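Local coordinates for Tle cognate immunity protein 4 C-terminal domain-containing protein (Pseudomonas aeruginosa PAO1, PDB 4R1D) that probably protects the bacterium from its own type VI secretion lipase Tle4 by binding it, at residues His9-Phe14 and Ile24-Tyr29; Arg131-Arg136 and Asp150-Ala155; Ser190-Val195 and Glu225-Ala230; Gly220-Glu225 and Phe241-Gln246. All coordinates share one frame; numbering follows the deposited sequence.

Contact 1: His9-Phe14 and Ile24-Tyr29; sequences HCFGRF and INAGYY
Phe11 packs against Ile24, Ala26 and the hydroxyl end of Tyr28, and so carries most of this contact. Its CZ lies 4.1 Å from Ile24 CG2, and its CE1 sits 4.4 Å from Ala26 CB. The hydroxyl of Tyr28 comes in at the ring edge, in the plane of the phenyl group, with OH 3.2 Å from Phe11 CD1. The two aromatic side chains meet at about a right angle. Both have CG beside the backbone N, with chi1 -61° for Phe11 and -56° for Tyr28, which brings their ends closer together than their CB atoms. Farther along, His9 and Ile24 come from opposite directions. The outer methyl CD1 of Ile24 touches the imidazole, 3.3 Å from His9 CE1. Gly12 is the second residue of a type II' turn from Phe11 to Phe14. Phe14 N bonds to Phe11 O at 2.8 Å, and Phe11 N returns a bond to Phe14 O. This turn closes the hairpin of strands 7-11 and 14-18. The hairpin packs against strand 23-30, and the strand axes are 9.9 Å apart, too far for backbone pairing. Phe164 and Val166 of strand 162-169 also cover Phe11. On strand 23-30, Asn25 points away from the hairpin and packs on Ala66 of the other chain. Cohesion here is mainly apolar. The tyrosine oxygen meets a ring C-H edge, whose slight positive charge probably suits it.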
loop_
_atom_site.group_PDB
_atom_site.type_symbol
_atom_site.label_atom_id
_atom_site.label_comp_id
_atom_site.label_asym_id
_atom_site.label_seq_id
_atom_site.Cartn_x
_atom_site.Cartn_y
_atom_site.Cartn_z
ATOM N N HIS B 9 26.222 12.767 -14.292
ATOM C CA HIS B 9 26.101 11.731 -13.279
ATOM C C HIS B 9 26.007 10.357 -13.938
ATOM O O HIS B 9 25.419 10.213 -15.007
ATOM C CB HIS B 9 24.830 11.946 -12.440
ATOM C CG HIS B 9 24.834 13.207 -11.635
ATOM N ND1 HIS B 9 25.302 13.261 -10.341
ATOM C CD2 HIS B 9 24.401 14.454 -11.932
ATOM C CE1 HIS B 9 25.178 14.492 -9.880
ATOM N NE2 HIS B 9 24.629 15.236 -10.824
ATOM N N CYS B 10 26.584 9.353 -13.289
ATOM C CA CYS B 10 26.436 7.967 -13.728
ATOM C C CYS B 10 25.363 7.299 -12.892
ATOM O O CYS B 10 25.453 7.292 -11.666
ATOM C CB CYS B 10 27.711 7.183 -13.500
ATOM S SG CYS B 10 29.167 7.799 -14.345
ATOM N N PHE B 11 24.358 6.739 -13.556
ATOM C CA PHE B 11 23.348 5.927 -12.884
ATOM C C PHE B 11 23.194 4.630 -13.683
ATOM O O PHE B 11 22.848 4.659 -14.864
ATOM C CB PHE B 11 22.005 6.663 -12.805
ATOM C CG PHE B 11 22.056 7.959 -12.033
ATOM C CD1 PHE B 11 22.459 7.983 -10.701
ATOM C CD2 PHE B 11 21.673 9.148 -12.636
ATOM C CE1 PHE B 11 22.498 9.182 -9.990
ATOM C CE2 PHE B 11 21.705 10.352 -11.935
ATOM C CZ PHE B 11 22.116 10.367 -10.610
ATOM N N GLY B 12 23.496 3.499 -13.064
ATOM C CA GLY B 12 23.383 2.230 -13.770
ATOM C C GLY B 12 24.265 2.246 -15.008
ATOM O O GLY B 12 25.465 2.525 -14.906
ATOM N N ARG B 13 23.677 1.972 -16.174
ATOM C CA ARG B 13 24.440 1.938 -17.426
ATOM C C ARG B 13 24.467 3.293 -18.110
ATOM O O ARG B 13 25.060 3.433 -19.182
ATOM C CB ARG B 13 23.845 0.908 -18.408
ATOM C CG ARG B 13 23.678 -0.498 -17.841
ATOM C CD ARG B 13 24.978 -1.307 -17.837
ATOM N NE ARG B 13 24.882 -2.501 -16.990
ATOM C CZ ARG B 13 25.827 -3.435 -16.894
ATOM N NH1 ARG B 13 26.938 -3.330 -17.618
ATOM N NH2 ARG B 13 25.665 -4.476 -16.084
ATOM N N PHE B 14 23.840 4.291 -17.492
ATOM C CA PHE B 14 23.565 5.549 -18.181
ATOM C C PHE B 14 24.251 6.776 -17.588
ATOM O O PHE B 14 24.733 6.747 -16.461
ATOM C CB PHE B 14 22.045 5.771 -18.281
ATOM C CG PHE B 14 21.378 4.832 -19.252
ATOM C CD1 PHE B 14 21.068 5.252 -20.540
ATOM C CD2 PHE B 14 21.117 3.519 -18.894
ATOM C CE1 PHE B 14 20.490 4.387 -21.444
ATOM C CE2 PHE B 14 20.537 2.641 -19.802
ATOM C CZ PHE B 14 20.225 3.076 -21.073
ATOM N N ILE B 24 19.642 15.237 -5.059
ATOM C CA ILE B 24 19.508 13.929 -5.712
ATOM C C ILE B 24 19.410 12.792 -4.693
ATOM O O ILE B 24 20.213 12.702 -3.767
ATOM C CB ILE B 24 20.730 13.659 -6.622
ATOM C CG1 ILE B 24 20.872 14.769 -7.666
ATOM C CG2 ILE B 24 20.633 12.288 -7.294
ATOM C CD1 ILE B 24 22.248 14.812 -8.330
ATOM N N ASN B 25 18.412 11.931 -4.866
ATOM C CA ASN B 25 18.283 10.721 -4.073
ATOM C C ASN B 25 18.175 9.530 -5.023
ATOM O O ASN B 25 17.316 9.521 -5.897
ATOM C CB ASN B 25 17.035 10.791 -3.192
ATOM C CG ASN B 25 17.227 11.694 -1.997
ATOM O OD1 ASN B 25 17.758 11.270 -0.976
ATOM N ND2 ASN B 25 16.818 12.955 -2.128
ATOM N N ALA B 26 19.050 8.545 -4.853
ATOM C CA ALA B 26 19.120 7.420 -5.781
ATOM C C ALA B 26 18.988 6.078 -5.084
ATOM O O ALA B 26 19.407 5.907 -3.935
ATOM C CB ALA B 26 20.408 7.457 -6.567
ATOM N N GLY B 27 18.436 5.119 -5.816
ATOM C CA GLY B 27 18.370 3.746 -5.367
ATOM C C GLY B 27 18.728 2.810 -6.506
ATOM O O GLY B 27 18.433 3.105 -7.671
ATOM N N TYR B 28 19.350 1.683 -6.157
ATOM C CA TYR B 28 19.825 0.703 -7.130
ATOM C C TYR B 28 19.352 -0.657 -6.693
ATOM O O TYR B 28 19.353 -0.954 -5.498
ATOM C CB TYR B 28 21.351 0.710 -7.191
ATOM C CG TYR B 28 21.869 2.077 -7.499
ATOM C CD1 TYR B 28 21.931 2.523 -8.810
ATOM C CD2 TYR B 28 22.255 2.936 -6.481
ATOM C CE1 TYR B 28 22.376 3.787 -9.108
ATOM C CE2 TYR B 28 22.712 4.215 -6.768
ATOM C CZ TYR B 28 22.770 4.628 -8.086
ATOM O OH TYR B 28 23.218 5.889 -8.399
ATOM N N TYR B 29 18.955 -1.482 -7.655
ATOM C CA TYR B 29 18.323 -2.753 -7.336
ATOM C C TYR B 29 18.880 -3.850 -8.232
ATOM O O TYR B 29 18.962 -3.683 -9.452
ATOM C CB TYR B 29 16.794 -2.642 -7.527
ATOM C CG TYR B 29 16.202 -1.411 -6.876
ATOM C CD1 TYR B 29 16.216 -0.187 -7.529
ATOM C CD2 TYR B 29 15.626 -1.478 -5.611
ATOM C CE1 TYR B 29 15.682 0.949 -6.941
ATOM C CE2 TYR B 29 15.083 -0.329 -5.003
ATOM C CZ TYR B 29 15.120 0.868 -5.677
ATOM O OH TYR B 29 14.590 2.003 -5.104
#

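Contact 2: Arg131-Arg136 and Asp150-Ala155; sequences RNLRSR and DHAYIA
One face of the Tyr153 ring takes Arg134 CB, which is offset toward the ring rim. This is a CH-pi contact, 3.8 Å from Arg134 CB to the centre of the Tyr153 ring. The guanidinium and phenol planes are 62° apart, so they are not stacked. Arg134 bends at chi2 (-86°), and Ala155 CB then lies over one guanidinium face. Tyr153 OH bonds to Glu144. On the sheet face of Leu133 and Ile154, Leu133 CD1 meets Ile154 CG1 at 4.0 Å. Between these side chains run antiparallel strands 133-135 and 152-155. Arg134 N donates to Tyr153 O (2.9 Å) and Tyr153 N to Arg134 O (2.8 Å). Ala155 N also donates to Asn132 O, at the end of helix 119-132. Arg136 runs extended from CG to NE alongside Ala152. Its NE donates to Ala152 O at 3.0 Å; the acceptor lies in the guanidinium plane, while the donor stands above the carbonyl plane. Arg136 NH2 and NH1 go to Ile149 O and Glu140 O. Each of the three guanidinium nitrogens thus donates to a backbone carbonyl. This ties the end of strand 133-135 to strands 152-155 and 146-149 of its three-stranded antiparallel sheet, and to the segment at Glu140.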
loop_
_atom_site.group_PDB
_atom_site.type_symbol
_atom_site.label_atom_id
_atom_site.label_comp_id
_atom_site.label_asym_id
_atom_site.label_seq_id
_atom_site.Cartn_x
_atom_site.Cartn_y
_atom_site.Cartn_z
ATOM N N ARG B 131 33.297 -10.519 -6.686
ATOM C CA ARG B 131 34.387 -10.395 -7.653
ATOM C C ARG B 131 34.278 -9.121 -8.481
ATOM O O ARG B 131 35.294 -8.519 -8.821
ATOM C CB ARG B 131 34.426 -11.592 -8.609
ATOM C CG ARG B 131 34.830 -12.906 -7.963
ATOM C CD ARG B 131 35.155 -13.969 -9.013
ATOM N NE ARG B 131 33.998 -14.343 -9.823
ATOM C CZ ARG B 131 33.145 -15.312 -9.506
ATOM N NH1 ARG B 131 33.314 -16.008 -8.388
ATOM N NH2 ARG B 131 32.122 -15.585 -10.307
ATOM N N ASN B 132 33.048 -8.718 -8.803
ATOM C CA ASN B 132 32.817 -7.660 -9.783
ATOM C C ASN B 132 32.623 -6.247 -9.216
ATOM O O ASN B 132 32.571 -5.283 -9.980
ATOM C CB ASN B 132 31.601 -7.996 -10.659
ATOM C CG ASN B 132 31.753 -9.316 -11.416
ATOM O OD1 ASN B 132 32.864 -9.771 -11.706
ATOM N ND2 ASN B 132 30.624 -9.923 -11.756
ATOM N N LEU B 133 32.508 -6.114 -7.899
ATOM C CA LEU B 133 32.187 -4.801 -7.321
ATOM C C LEU B 133 33.429 -3.904 -7.257
ATOM O O LEU B 133 34.293 -4.107 -6.417
ATOM C CB LEU B 133 31.548 -4.948 -5.936
ATOM C CG LEU B 133 30.877 -3.680 -5.386
ATOM C CD1 LEU B 133 29.852 -3.125 -6.373
ATOM C CD2 LEU B 133 30.233 -3.930 -4.028
ATOM N N ARG B 134 33.503 -2.923 -8.154
ATOM C CA ARG B 134 34.690 -2.074 -8.283
ATOM C C ARG B 134 34.406 -0.690 -7.722
ATOM O O ARG B 134 33.366 -0.108 -8.002
ATOM C CB ARG B 134 35.079 -1.920 -9.754
ATOM C CG ARG B 134 35.329 -3.219 -10.499
ATOM C CD ARG B 134 36.755 -3.724 -10.332
ATOM N NE ARG B 134 37.164 -4.529 -11.482
ATOM C CZ ARG B 134 37.029 -5.850 -11.566
ATOM N NH1 ARG B 134 36.502 -6.534 -10.558
ATOM N NH2 ARG B 134 37.430 -6.491 -12.657
ATOM N N SER B 135 35.336 -0.147 -6.944
ATOM C CA SER B 135 35.157 1.202 -6.412
ATOM C C SER B 135 35.351 2.281 -7.492
ATOM O O SER B 135 36.078 2.072 -8.479
ATOM C CB SER B 135 36.140 1.433 -5.263
ATOM O OG SER B 135 37.462 1.167 -5.711
ATOM N N ARG B 136 34.703 3.430 -7.302
ATOM C CA ARG B 136 34.930 4.612 -8.128
ATOM C C ARG B 136 34.692 5.848 -7.259
ATOM O O ARG B 136 33.986 5.776 -6.254
ATOM C CB ARG B 136 33.999 4.633 -9.361
ATOM C CG ARG B 136 32.528 4.955 -9.038
ATOM C CD ARG B 136 31.591 4.880 -10.258
ATOM N NE ARG B 136 30.218 5.094 -9.797
ATOM C CZ ARG B 136 29.567 6.255 -9.861
ATOM N NH1 ARG B 136 30.133 7.313 -10.421
ATOM N NH2 ARG B 136 28.335 6.352 -9.377
ATOM N N ASP B 150 26.220 3.859 -5.934
ATOM C CA ASP B 150 26.956 4.766 -5.056
ATOM C C ASP B 150 28.387 4.276 -4.871
ATOM O O ASP B 150 28.598 3.152 -4.428
ATOM C CB ASP B 150 26.318 4.831 -3.671
ATOM C CG ASP B 150 24.852 5.145 -3.722
ATOM O OD1 ASP B 150 24.495 6.342 -3.711
ATOM O OD2 ASP B 150 24.060 4.195 -3.784
ATOM N N HIS B 151 29.358 5.125 -5.203
ATOM C CA HIS B 151 30.765 4.859 -4.890
ATOM C C HIS B 151 31.368 3.630 -5.570
ATOM O O HIS B 151 32.478 3.213 -5.238
ATOM C CB HIS B 151 30.957 4.725 -3.379
ATOM C CG HIS B 151 30.496 5.917 -2.603
ATOM N ND1 HIS B 151 31.233 7.079 -2.512
ATOM C CD2 HIS B 151 29.374 6.123 -1.874
ATOM C CE1 HIS B 151 30.583 7.952 -1.761
ATOM N NE2 HIS B 151 29.448 7.397 -1.365
ATOM N N ALA B 152 30.657 3.043 -6.516
ATOM C CA ALA B 152 31.166 1.843 -7.147
ATOM C C ALA B 152 30.471 1.528 -8.460
ATOM O O ALA B 152 29.590 2.263 -8.907
ATOM C CB ALA B 152 31.047 0.659 -6.183
ATOM N N TYR B 153 30.892 0.434 -9.084
ATOM C CA TYR B 153 30.146 -0.120 -10.197
ATOM C C TYR B 153 30.323 -1.620 -10.267
ATOM O O TYR B 153 31.355 -2.159 -9.880
ATOM C CB TYR B 153 30.537 0.525 -11.524
ATOM C CG TYR B 153 31.962 0.265 -11.965
ATOM C CD1 TYR B 153 33.021 1.015 -11.456
ATOM C CD2 TYR B 153 32.239 -0.706 -12.915
ATOM C CE1 TYR B 153 34.324 0.781 -11.873
ATOM C CE2 TYR B 153 33.532 -0.942 -13.336
ATOM C CZ TYR B 153 34.566 -0.198 -12.815
ATOM O OH TYR B 153 35.848 -0.452 -13.254
ATOM N N ILE B 154 29.293 -2.294 -10.748
ATOM C CA ILE B 154 29.346 -3.732 -10.897
ATOM C C ILE B 154 29.921 -3.998 -12.275
ATOM O O ILE B 154 29.270 -3.756 -13.289
ATOM C CB ILE B 154 27.941 -4.337 -10.738
ATOM C CG1 ILE B 154 27.364 -3.929 -9.382
ATOM C CG2 ILE B 154 28.001 -5.862 -10.890
ATOM C CD1 ILE B 154 25.889 -4.244 -9.194
ATOM N N ALA B 155 31.171 -4.446 -12.314
ATOM C CA ALA B 155 31.883 -4.554 -13.580
ATOM C C ALA B 155 31.369 -5.721 -14.422
ATOM O O ALA B 155 30.965 -6.753 -13.890
ATOM C CB ALA B 155 33.389 -4.697 -13.332
#

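Contact 3: Ser190-Val195 and Glu225-Ala230; sequences SLLERV and EEYLVA
Leu192 and Val195 close on the ring of Tyr227 from the first turn of helix 191-205. Tyr227 has CG anti to its own N (chi1 -151°), which sends the ring from the strand toward the helix. Leu192 carries CG beside the backbone N, and its CD2 branch swings in to lie 3.7 Å from Tyr227 CD2. The same methyl is 3.4 Å from Glu226 O. The Val195 and Tyr227 side chains slide past each other in opposite directions. Val195 CG2, placed between backbone N and carbonyl carbon, comes within 3.4 Å of Tyr227 CD2, a tight fit. The phenol OH goes on to Asp196. Leu191 takes the other leucine shape, with CG anti to N (chi1 171°), and lays CD2 3.6 Å from Glu225 O. Glu225 stretches out beyond CG and places OE1 3.7 Å from Leu192 CG, crossing that side chain at about a right angle. A water accepts from Leu192 N; its very short link to Glu225 OE1 is doubtful. Ser190, at the N-cap position, donates its N to Glu193 OE1 at 3.0 Å, while its hydroxyl makes no capping bond. Leu191 and Val195 also pack on Trp96 and Ala95 of the other chain. The arrangement is a helix packed on one face of antiparallel strands, its start 39° from strand 225-230, as in alpha+beta domains, with this turn also in contact with the other chain.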
loop_
_atom_site.group_PDB
_atom_site.type_symbol
_atom_site.label_atom_id
_atom_site.label_comp_id
_atom_site.label_asym_id
_atom_site.label_seq_id
_atom_site.Cartn_x
_atom_site.Cartn_y
_atom_site.Cartn_z
ATOM N N SER B 190 3.193 0.504 -24.396
ATOM C CA SER B 190 3.953 1.729 -24.673
ATOM C C SER B 190 3.299 2.968 -24.058
ATOM O O SER B 190 2.088 3.032 -23.896
ATOM C CB SER B 190 4.161 1.923 -26.177
ATOM O OG SER B 190 2.922 1.897 -26.856
ATOM N N LEU B 191 4.112 3.967 -23.749
ATOM C CA LEU B 191 3.640 5.127 -23.007
ATOM C C LEU B 191 2.441 5.857 -23.616
ATOM O O LEU B 191 1.458 6.097 -22.937
ATOM C CB LEU B 191 4.782 6.116 -22.816
ATOM C CG LEU B 191 4.344 7.457 -22.243
ATOM C CD1 LEU B 191 3.866 7.287 -20.816
ATOM C CD2 LEU B 191 5.525 8.410 -22.304
ATOM N N LEU B 192 2.521 6.238 -24.883
ATOM C CA LEU B 192 1.435 7.033 -25.447
ATOM C C LEU B 192 0.128 6.257 -25.466
ATOM O O LEU B 192 -0.921 6.786 -25.078
ATOM C CB LEU B 192 1.773 7.537 -26.848
ATOM C CG LEU B 192 3.028 8.400 -26.970
ATOM C CD1 LEU B 192 3.036 9.132 -28.307
ATOM C CD2 LEU B 192 3.125 9.383 -25.812
ATOM N N GLU B 193 0.192 4.999 -25.896
ATOM C CA GLU B 193 -1.009 4.164 -25.939
ATOM C C GLU B 193 -1.559 3.939 -24.536
ATOM O O GLU B 193 -2.768 3.838 -24.351
ATOM C CB GLU B 193 -0.727 2.822 -26.630
ATOM C CG GLU B 193 0.009 1.808 -25.772
ATOM C CD GLU B 193 0.300 0.510 -26.516
ATOM O OE1 GLU B 193 0.785 -0.445 -25.875
ATOM O OE2 GLU B 193 0.046 0.448 -27.740
ATOM N N ARG B 194 -0.663 3.878 -23.551
ATOM C CA ARG B 194 -1.026 3.586 -22.168
ATOM C C ARG B 194 -1.833 4.701 -21.512
ATOM O O ARG B 194 -2.869 4.443 -20.875
ATOM C CB ARG B 194 0.245 3.337 -21.344
ATOM C CG ARG B 194 0.032 3.160 -19.855
ATOM C CD ARG B 194 1.389 3.118 -19.121
ATOM N NE ARG B 194 2.361 2.322 -19.862
ATOM C CZ ARG B 194 3.637 2.664 -20.027
ATOM N NH1 ARG B 194 4.099 3.783 -19.489
ATOM N NH2 ARG B 194 4.450 1.885 -20.734
ATOM N N VAL B 195 -1.360 5.934 -21.661
ATOM C CA VAL B 195 -1.920 7.046 -20.889
ATOM C C VAL B 195 -2.929 7.899 -21.624
ATOM O O VAL B 195 -3.578 8.735 -21.012
ATOM C CB VAL B 195 -0.824 8.023 -20.393
ATOM C CG1 VAL B 195 0.187 7.308 -19.555
ATOM C CG2 VAL B 195 -0.166 8.728 -21.572
ATOM N N GLU B 225 9.548 8.372 -26.487
ATOM C CA GLU B 225 8.333 9.096 -26.829
ATOM C C GLU B 225 7.879 9.842 -25.585
ATOM O O GLU B 225 8.181 9.421 -24.475
ATOM C CB GLU B 225 7.254 8.139 -27.337
ATOM C CG GLU B 225 7.699 7.400 -28.604
ATOM C CD GLU B 225 6.563 6.693 -29.334
ATOM O OE1 GLU B 225 5.582 6.285 -28.675
ATOM O OE2 GLU B 225 6.661 6.549 -30.573
ATOM N N GLU B 226 7.179 10.952 -25.763
ATOM C CA GLU B 226 6.822 11.780 -24.618
ATOM C C GLU B 226 5.392 12.283 -24.685
ATOM O O GLU B 226 4.796 12.370 -25.752
ATOM C CB GLU B 226 7.778 12.970 -24.503
ATOM C CG GLU B 226 7.550 14.020 -25.559
ATOM C CD GLU B 226 8.591 15.124 -25.528
ATOM O OE1 GLU B 226 9.379 15.194 -24.554
ATOM O OE2 GLU B 226 8.620 15.915 -26.490
ATOM N N TYR B 227 4.869 12.646 -23.523
ATOM C CA TYR B 227 3.532 13.163 -23.400
ATOM C C TYR B 227 3.645 14.185 -22.287
ATOM O O TYR B 227 4.050 13.852 -21.177
ATOM C CB TYR B 227 2.580 12.023 -22.998
ATOM C CG TYR B 227 1.157 12.187 -23.480
ATOM C CD1 TYR B 227 0.527 13.421 -23.446
ATOM C CD2 TYR B 227 0.449 11.104 -23.978
ATOM C CE1 TYR B 227 -0.783 13.571 -23.888
ATOM C CE2 TYR B 227 -0.861 11.242 -24.423
ATOM C CZ TYR B 227 -1.468 12.482 -24.373
ATOM O OH TYR B 227 -2.764 12.638 -24.816
ATOM N N LEU B 228 3.319 15.438 -22.583
ATOM C CA LEU B 228 3.560 16.524 -21.639
ATOM C C LEU B 228 2.269 17.287 -21.388
ATOM O O LEU B 228 1.676 17.822 -22.325
ATOM C CB LEU B 228 4.600 17.504 -22.215
ATOM C CG LEU B 228 6.098 17.283 -21.985
ATOM C CD1 LEU B 228 6.561 15.878 -22.284
ATOM C CD2 LEU B 228 6.902 18.289 -22.811
ATOM N N VAL B 229 1.826 17.344 -20.136
ATOM C CA VAL B 229 0.594 18.058 -19.838
ATOM C C VAL B 229 0.807 19.086 -18.730
ATOM O O VAL B 229 1.752 18.992 -17.955
ATOM C CB VAL B 229 -0.561 17.093 -19.469
ATOM C CG1 VAL B 229 -0.708 16.004 -20.540
ATOM C CG2 VAL B 229 -0.332 16.473 -18.107
ATOM N N ALA B 230 -0.058 20.086 -18.688
ATOM C CA ALA B 230 -0.003 21.082 -17.635
ATOM C C ALA B 230 -1.418 21.543 -17.350
ATOM O O ALA B 230 -2.310 21.407 -18.192
ATOM C CB ALA B 230 0.869 22.250 -18.045
HETATM O O HOH W 1 4.976 5.665 -26.420
#

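Contact 4: Gly220-Glu225 and Phe241-Gln246; sequences GSLPGE and FMWEVQ
Trp243 lays one indole face against Gly224 CA and runs beside Glu225 O. With chi1 -178° the side chain runs out anti to its own N. CB starts 4.1 Å from Glu225 O. CG and CD1 stay beside the same carbonyl oxygen, with CD1 at 3.9 Å from Glu225 O. NE1, CE2 and CZ2 then pass to Gly224, whose CA stands toward the rim of that face. NE1 bonds to His217 O. At the tip, CH2 meets Leu222 CD1 at 4.2 Å, and that methyl lies at the ring edge, near its plane. Glu225 and Glu244 form a hydrogen-bonded antiparallel pair. Glu225 N donates to Glu244 O at 3.0 Å, and Glu244 N returns a bond to Glu225 O, also 3.0 Å. This pair sits at the open end of the hairpin of strands 225-233 and 236-245. The chain enters it through an inverse gamma turn centred on Pro223, closed by Gly224 N to Leu222 O at 2.8 Å. Val245 meets the entering chain with both methyls. CG2 lies 3.7 Å from Gly224 CA and also touches Leu222 CB, while CG1 faces Pro223 CD at 4.2 Å. Glu244 turns its carboxylate to Arg194 and Asn256. A water accepts from Gln246 N and donates to Pro223 O.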
loop_
_atom_site.group_PDB
_atom_site.type_symbol
_atom_site.label_atom_id
_atom_site.label_comp_id
_atom_site.label_asym_id
_atom_site.label_seq_id
_atom_site.Cartn_x
_atom_site.Cartn_y
_atom_site.Cartn_z
ATOM N N GLY B 220 19.533 10.814 -29.158
ATOM C CA GLY B 220 20.510 9.963 -29.808
ATOM C C GLY B 220 19.806 8.715 -30.298
ATOM O O GLY B 220 18.739 8.799 -30.902
ATOM N N SER B 221 20.378 7.550 -30.027
ATOM C CA SER B 221 19.782 6.327 -30.537
ATOM C C SER B 221 18.697 5.754 -29.612
ATOM O O SER B 221 18.220 4.651 -29.845
ATOM C CB SER B 221 20.855 5.284 -30.812
ATOM O OG SER B 221 21.558 4.972 -29.633
ATOM N N LEU B 222 18.308 6.515 -28.588
ATOM C CA LEU B 222 17.220 6.099 -27.690
ATOM C C LEU B 222 15.878 6.539 -28.271
ATOM O O LEU B 222 15.590 7.734 -28.349
ATOM C CB LEU B 222 17.391 6.714 -26.297
ATOM C CG LEU B 222 18.679 6.419 -25.528
ATOM C CD1 LEU B 222 18.746 7.243 -24.243
ATOM C CD2 LEU B 222 18.802 4.930 -25.219
ATOM N N PRO B 223 15.056 5.572 -28.685
ATOM C CA PRO B 223 13.769 5.866 -29.327
ATOM C C PRO B 223 12.688 6.272 -28.327
ATOM O O PRO B 223 11.694 5.574 -28.206
ATOM C CB PRO B 223 13.408 4.535 -29.994
ATOM C CG PRO B 223 14.079 3.510 -29.177
ATOM C CD PRO B 223 15.353 4.132 -28.664
ATOM N N GLY B 224 12.873 7.398 -27.645
ATOM C CA GLY B 224 11.904 7.825 -26.645
ATOM C C GLY B 224 10.653 8.465 -27.224
ATOM O O GLY B 224 10.678 9.022 -28.319
ATOM N N GLU B 225 9.548 8.372 -26.487
ATOM C CA GLU B 225 8.333 9.096 -26.829
ATOM C C GLU B 225 7.879 9.842 -25.585
ATOM O O GLU B 225 8.181 9.421 -24.475
ATOM C CB GLU B 225 7.254 8.139 -27.337
ATOM C CG GLU B 225 7.699 7.400 -28.604
ATOM C CD GLU B 225 6.563 6.693 -29.334
ATOM O OE1 GLU B 225 5.582 6.285 -28.675
ATOM O OE2 GLU B 225 6.661 6.549 -30.573
ATOM N N PHE B 241 5.174 15.727 -17.025
ATOM C CA PHE B 241 5.943 15.464 -18.234
ATOM C C PHE B 241 6.430 14.028 -18.153
ATOM O O PHE B 241 7.005 13.622 -17.137
ATOM C CB PHE B 241 7.160 16.395 -18.331
ATOM C CG PHE B 241 6.814 17.847 -18.498
ATOM C CD1 PHE B 241 5.493 18.265 -18.606
ATOM C CD2 PHE B 241 7.822 18.803 -18.532
ATOM C CE1 PHE B 241 5.182 19.607 -18.754
ATOM C CE2 PHE B 241 7.518 20.148 -18.674
ATOM C CZ PHE B 241 6.200 20.551 -18.788
ATOM N N MET B 242 6.176 13.260 -19.211
ATOM C CA MET B 242 6.423 11.814 -19.216
ATOM C C MET B 242 7.218 11.410 -20.462
ATOM O O MET B 242 6.876 11.828 -21.556
ATOM C CB MET B 242 5.074 11.082 -19.211
ATOM C CG MET B 242 4.209 11.457 -18.016
ATOM S SD MET B 242 2.469 11.010 -18.202
ATOM C CE MET B 242 1.851 12.417 -19.125
ATOM N N TRP B 243 8.267 10.606 -20.289
ATOM C CA TRP B 243 9.133 10.195 -21.397
ATOM C C TRP B 243 9.516 8.741 -21.166
ATOM O O TRP B 243 9.845 8.364 -20.050
ATOM C CB TRP B 243 10.390 11.070 -21.396
ATOM C CG TRP B 243 11.396 10.826 -22.511
ATOM C CD1 TRP B 243 11.429 11.445 -23.731
ATOM C CD2 TRP B 243 12.543 9.956 -22.473
ATOM N NE1 TRP B 243 12.513 11.002 -24.456
ATOM C CE2 TRP B 243 13.207 10.084 -23.714
ATOM C CE3 TRP B 243 13.066 9.072 -21.517
ATOM C CZ2 TRP B 243 14.371 9.370 -24.025
ATOM C CZ3 TRP B 243 14.224 8.352 -21.828
ATOM C CH2 TRP B 243 14.867 8.510 -23.075
ATOM N N GLU B 244 9.467 7.929 -22.219
ATOM C CA GLU B 244 9.767 6.528 -22.066
ATOM C C GLU B 244 10.353 5.912 -23.323
ATOM O O GLU B 244 9.992 6.276 -24.449
ATOM C CB GLU B 244 8.496 5.762 -21.668
ATOM C CG GLU B 244 8.747 4.297 -21.331
ATOM C CD GLU B 244 7.543 3.645 -20.672
ATOM O OE1 GLU B 244 6.756 4.367 -20.026
ATOM O OE2 GLU B 244 7.387 2.410 -20.799
ATOM N N VAL B 245 11.296 5.010 -23.090
ATOM C CA VAL B 245 11.782 4.081 -24.088
ATOM C C VAL B 245 11.289 2.716 -23.632
ATOM O O VAL B 245 11.617 2.267 -22.533
ATOM C CB VAL B 245 13.317 4.069 -24.125
ATOM C CG1 VAL B 245 13.824 2.889 -24.970
ATOM C CG2 VAL B 245 13.845 5.410 -24.634
ATOM N N GLN B 246 10.490 2.058 -24.464
ATOM C CA GLN B 246 9.844 0.804 -24.053
ATOM C C GLN B 246 10.820 -0.253 -23.528
ATOM O O GLN B 246 10.549 -0.913 -22.513
ATOM C CB GLN B 246 8.967 0.232 -25.179
ATOM C CG GLN B 246 8.148 -0.992 -24.759
ATOM C CD GLN B 246 6.961 -1.245 -25.677
ATOM O OE1 GLN B 246 6.804 -0.581 -26.704
ATOM N NE2 GLN B 246 6.118 -2.207 -25.309
HETATM O O HOH W 2 10.698 2.936 -27.459
#

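Overall arrangement
Contacts 3 and 4 are closely joined, with centres 10 Å apart. They share Glu225, and Arg194 NH1 of contact 3 forms a 2.8 Å salt bridge with Glu244 OE1 of contact 4. Contact 1 lies nearest the chain centre, about 6 Å from it. It touches contact 2 through Tyr28 and Asp150, and contact 4 through Phe14 and Leu222. Contact 2 links the N-terminal and C-terminal family regions and is far from contact 3, with centres about 35 Å apart. Segments of contacts 1, 3 and 4 reach the other protein of the complex; those of contact 2 do not. The interface with the partner therefore draws on both family regions.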